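OBody AM1L10 (Pyrobaculum aerophilum, PDB 4GN3) is an OB-fold domain, probably engineered as a binding protein, that contacts a different protein in the crystal. Local coordinates at residues A52-Y57 with V99-S104. Numbering follows the deposited sequence. Where two conformers were deposited one is given.
Sequences AAVSVY and VEIFPS
The Y57 ring, modelled in two conformers, lies here between the E100 carboxylate and the F102 ring, which approach obliquely from opposite sides of its plane. E100 CD sits 3.5 Å from Y57 CD2, with carboxylate and ring planes 38° apart; beyond the ring, F102 CD1 lies 3.3 Å from Y57 CZ. Y57 CG stands between its own backbone N and carbonyl carbon (chi1 81°), which swings the ring over the neighbouring strand. Y57 OH is hydrogen-bonded to E87 OE2 and K62 NZ, and E100 OE1 forms a salt bridge to a basic side chain of the other protein's chain. With E100 cut back to an alanine, that basic side chain would probably lose this carboxylate partner and the Y57 ring the packing that E100 supplies. Between the backbones, I101 N donates to S55 O (2.8 Å) and Y57 N to I101 O (3.0 Å), while a water links S55 N to V99 O. On the buried face, V56 CG1 packs on P103 CG (3.6 Å) and V54 CG2 meets I101 CD1. This parallel pairing of strands 54-59 and 99-103 closes the OB barrel: strand 40-46 flanks the former, strand 79-88 the latter, and I101 reaches V25 and V27 of strand 24-36 across the interior.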
ATOM      1  N   ALA B  52      16.891  -8.745   6.171  1.00 24.22           N
ATOM      2  CA  ALA B  52      15.997  -7.673   5.768  1.00 23.80           C
ATOM      3  C   ALA B  52      15.135  -8.118   4.595  1.00 23.88           C
ATOM      4  O   ALA B  52      15.495  -9.035   3.853  1.00 24.70           O
ATOM      5  CB  ALA B  52      16.797  -6.435   5.392  1.00 24.18           C
ATOM      6  N   ALA B  53      13.982  -7.481   4.460  1.00 22.50           N
ATOM      7  CA  ALA B  53      13.169  -7.591   3.266  1.00 22.66           C
ATOM      8  C   ALA B  53      12.828  -6.166   2.852  1.00 22.76           C
ATOM      9  O   ALA B  53      11.844  -5.593   3.334  1.00 23.61           O
ATOM     10  CB  ALA B  53      11.912  -8.403   3.548  1.00 23.39           C
ATOM     11  N   VAL B  54      13.658  -5.583   1.985  1.00 21.42           N
ATOM     12  CA  VAL B  54      13.522  -4.158   1.647  1.00 20.57           C
ATOM     13  C   VAL B  54      12.335  -3.919   0.709  1.00 20.54           C
ATOM     14  O   VAL B  54      12.140  -4.643  -0.275  1.00 19.29           O
ATOM     15  CB  VAL B  54      14.845  -3.543   1.104  1.00 21.27           C
ATOM     16  CG1 VAL B  54      15.257  -4.187  -0.216  1.00 21.30           C
ATOM     17  CG2 VAL B  54      14.718  -2.028   0.938  1.00 21.09           C
ATOM     18  N   SER B  55      11.536  -2.913   1.050  1.00 20.48           N
ATOM     19  CA  SER B  55      10.333  -2.575   0.303  1.00 21.44           C
ATOM     20  C   SER B  55      10.645  -1.718  -0.908  1.00 20.89           C
ATOM     21  O   SER B  55      11.258  -0.655  -0.794  1.00 20.37           O
ATOM     22  CB  SER B  55       9.340  -1.826   1.194  1.00 22.11           C
ATOM     23  OG  SER B  55       8.843  -2.657   2.232  1.00 25.73           O
ATOM     24  N   VAL B  56      10.196  -2.195  -2.063  1.00 20.90           N
ATOM     25  CA  VAL B  56      10.276  -1.454  -3.309  1.00 20.72           C
ATOM     26  C   VAL B  56       8.838  -1.105  -3.686  1.00 21.18           C
ATOM     27  O   VAL B  56       8.015  -1.993  -3.920  1.00 21.20           O
ATOM     28  CB  VAL B  56      10.957  -2.290  -4.421  1.00 20.93           C
ATOM     29  CG1 VAL B  56      11.002  -1.517  -5.731  1.00 20.13           C
ATOM     30  CG2 VAL B  56      12.363  -2.700  -3.999  1.00 20.37           C
ATOM     31  N   TYR B  57       8.522   0.184  -3.737  0.70 21.24           N
ATOM     32  CA  TYR B  57       7.140   0.549  -4.016  0.70 21.80           C
ATOM     33  C   TYR B  57       6.915   1.066  -5.425  0.70 22.02           C
ATOM     34  O   TYR B  57       7.755   1.754  -6.011  0.70 22.35           O
ATOM     35  CB  TYR B  57       6.578   1.513  -2.969  0.70 22.61           C
ATOM     36  CG  TYR B  57       6.962   2.955  -3.166  0.70 22.59           C
ATOM     37  CD1 TYR B  57       6.117   3.831  -3.848  0.70 22.79           C
ATOM     38  CD2 TYR B  57       8.160   3.449  -2.664  0.70 22.75           C
ATOM     39  CE1 TYR B  57       6.459   5.160  -4.022  0.70 23.27           C
ATOM     40  CE2 TYR B  57       8.511   4.781  -2.829  0.70 23.13           C
ATOM     41  CZ  TYR B  57       7.658   5.627  -3.509  0.70 23.45           C
ATOM     42  OH  TYR B  57       7.999   6.945  -3.684  0.70 23.66           O
ATOM     43  N   VAL B  99      12.214   2.640   5.791  1.00 29.53           N
ATOM     44  CA  VAL B  99      12.935   2.888   4.537  1.00 27.03           C
ATOM     45  C   VAL B  99      12.297   2.105   3.380  1.00 25.48           C
ATOM     46  O   VAL B  99      11.720   1.033   3.586  1.00 23.98           O
ATOM     47  CB  VAL B  99      14.436   2.530   4.686  1.00 27.71           C
ATOM     48  CG1 VAL B  99      14.644   1.022   4.734  1.00 27.48           C
ATOM     49  CG2 VAL B  99      15.257   3.149   3.566  1.00 27.83           C
ATOM     50  N   GLU B 100      12.395   2.657   2.173  1.00 23.47           N
ATOM     51  CA  GLU B 100      11.910   1.981   0.972  1.00 23.80           C
ATOM     52  C   GLU B 100      12.701   2.433  -0.258  1.00 22.49           C
ATOM     53  O   GLU B 100      13.514   3.367  -0.178  1.00 22.42           O
ATOM     54  CB  GLU B 100      10.414   2.247   0.770  1.00 24.68           C
ATOM     55  CG  GLU B 100      10.097   3.715   0.524  1.00 26.12           C
ATOM     56  CD  GLU B 100       8.634   4.069   0.734  1.00 27.32           C
ATOM     57  OE1 GLU B 100       8.306   5.262   0.750  1.00 28.36           O
ATOM     58  OE2 GLU B 100       7.799   3.161   0.856  1.00 28.23           O
ATOM     59  N   ILE B 101      12.447   1.770  -1.385  1.00 21.46           N
ATOM     60  CA  ILE B 101      13.101   2.093  -2.655  1.00 21.40           C
ATOM     61  C   ILE B 101      12.072   2.437  -3.729  1.00 21.32           C
ATOM     62  O   ILE B 101      11.096   1.705  -3.946  1.00 21.47           O
ATOM     63  CB  ILE B 101      14.036   0.947  -3.148  1.00 20.98           C
ATOM     64  CG1 ILE B 101      15.187   0.723  -2.152  1.00 21.02           C
ATOM     65  CG2 ILE B 101      14.583   1.262  -4.536  1.00 21.61           C
ATOM     66  CD1 ILE B 101      16.021  -0.528  -2.398  1.00 20.52           C
ATOM     67  N   PHE B 102      12.305   3.569  -4.392  1.00 20.90           N
ATOM     68  CA  PHE B 102      11.497   4.006  -5.516  1.00 22.28           C
ATOM     69  C   PHE B 102      12.265   3.580  -6.766  1.00 21.31           C
ATOM     70  O   PHE B 102      13.308   4.154  -7.063  1.00 19.99           O
ATOM     71  CB  PHE B 102      11.322   5.532  -5.453  1.00 24.70           C
ATOM     72  CG  PHE B 102      10.358   6.087  -6.466  1.00 27.94           C
ATOM     73  CD1 PHE B 102       9.030   5.659  -6.502  1.00 29.70           C
ATOM     74  CD2 PHE B 102      10.768   7.068  -7.371  1.00 30.34           C
ATOM     75  CE1 PHE B 102       8.137   6.185  -7.429  1.00 30.04           C
ATOM     76  CE2 PHE B 102       9.882   7.596  -8.305  1.00 30.86           C
ATOM     77  CZ  PHE B 102       8.565   7.153  -8.330  1.00 31.42           C
ATOM     78  N   PRO B 103      11.764   2.554  -7.488  1.00 21.62           N
ATOM     79  CA  PRO B 103      12.565   1.927  -8.544  1.00 21.55           C
ATOM     80  C   PRO B 103      12.589   2.680  -9.876  1.00 22.02           C
ATOM     81  O   PRO B 103      11.594   3.280 -10.279  1.00 22.95           O
ATOM     82  CB  PRO B 103      11.873   0.573  -8.735  1.00 21.14           C
ATOM     83  CG  PRO B 103      10.435   0.852  -8.444  1.00 21.08           C
ATOM     84  CD  PRO B 103      10.424   1.942  -7.385  1.00 21.20           C
ATOM     85  N   SER B 104      13.724   2.617 -10.560  1.00 22.56           N
ATOM     86  CA  SER B 104      13.791   3.005 -11.967  1.00 23.72           C
ATOM     87  C   SER B 104      13.964   1.777 -12.862  1.00 23.95           C
ATOM     88  O   SER B 104      13.576   1.791 -14.030  1.00 25.99           O
ATOM     89  CB  SER B 104      14.925   3.997 -12.207  1.00 23.14           C
ATOM     90  OG  SER B 104      16.170   3.442 -11.810  1.00 23.14           O
TER
HETATM   91  O   HOH W   1      12.184  -1.576   3.626  1.00 24.44           O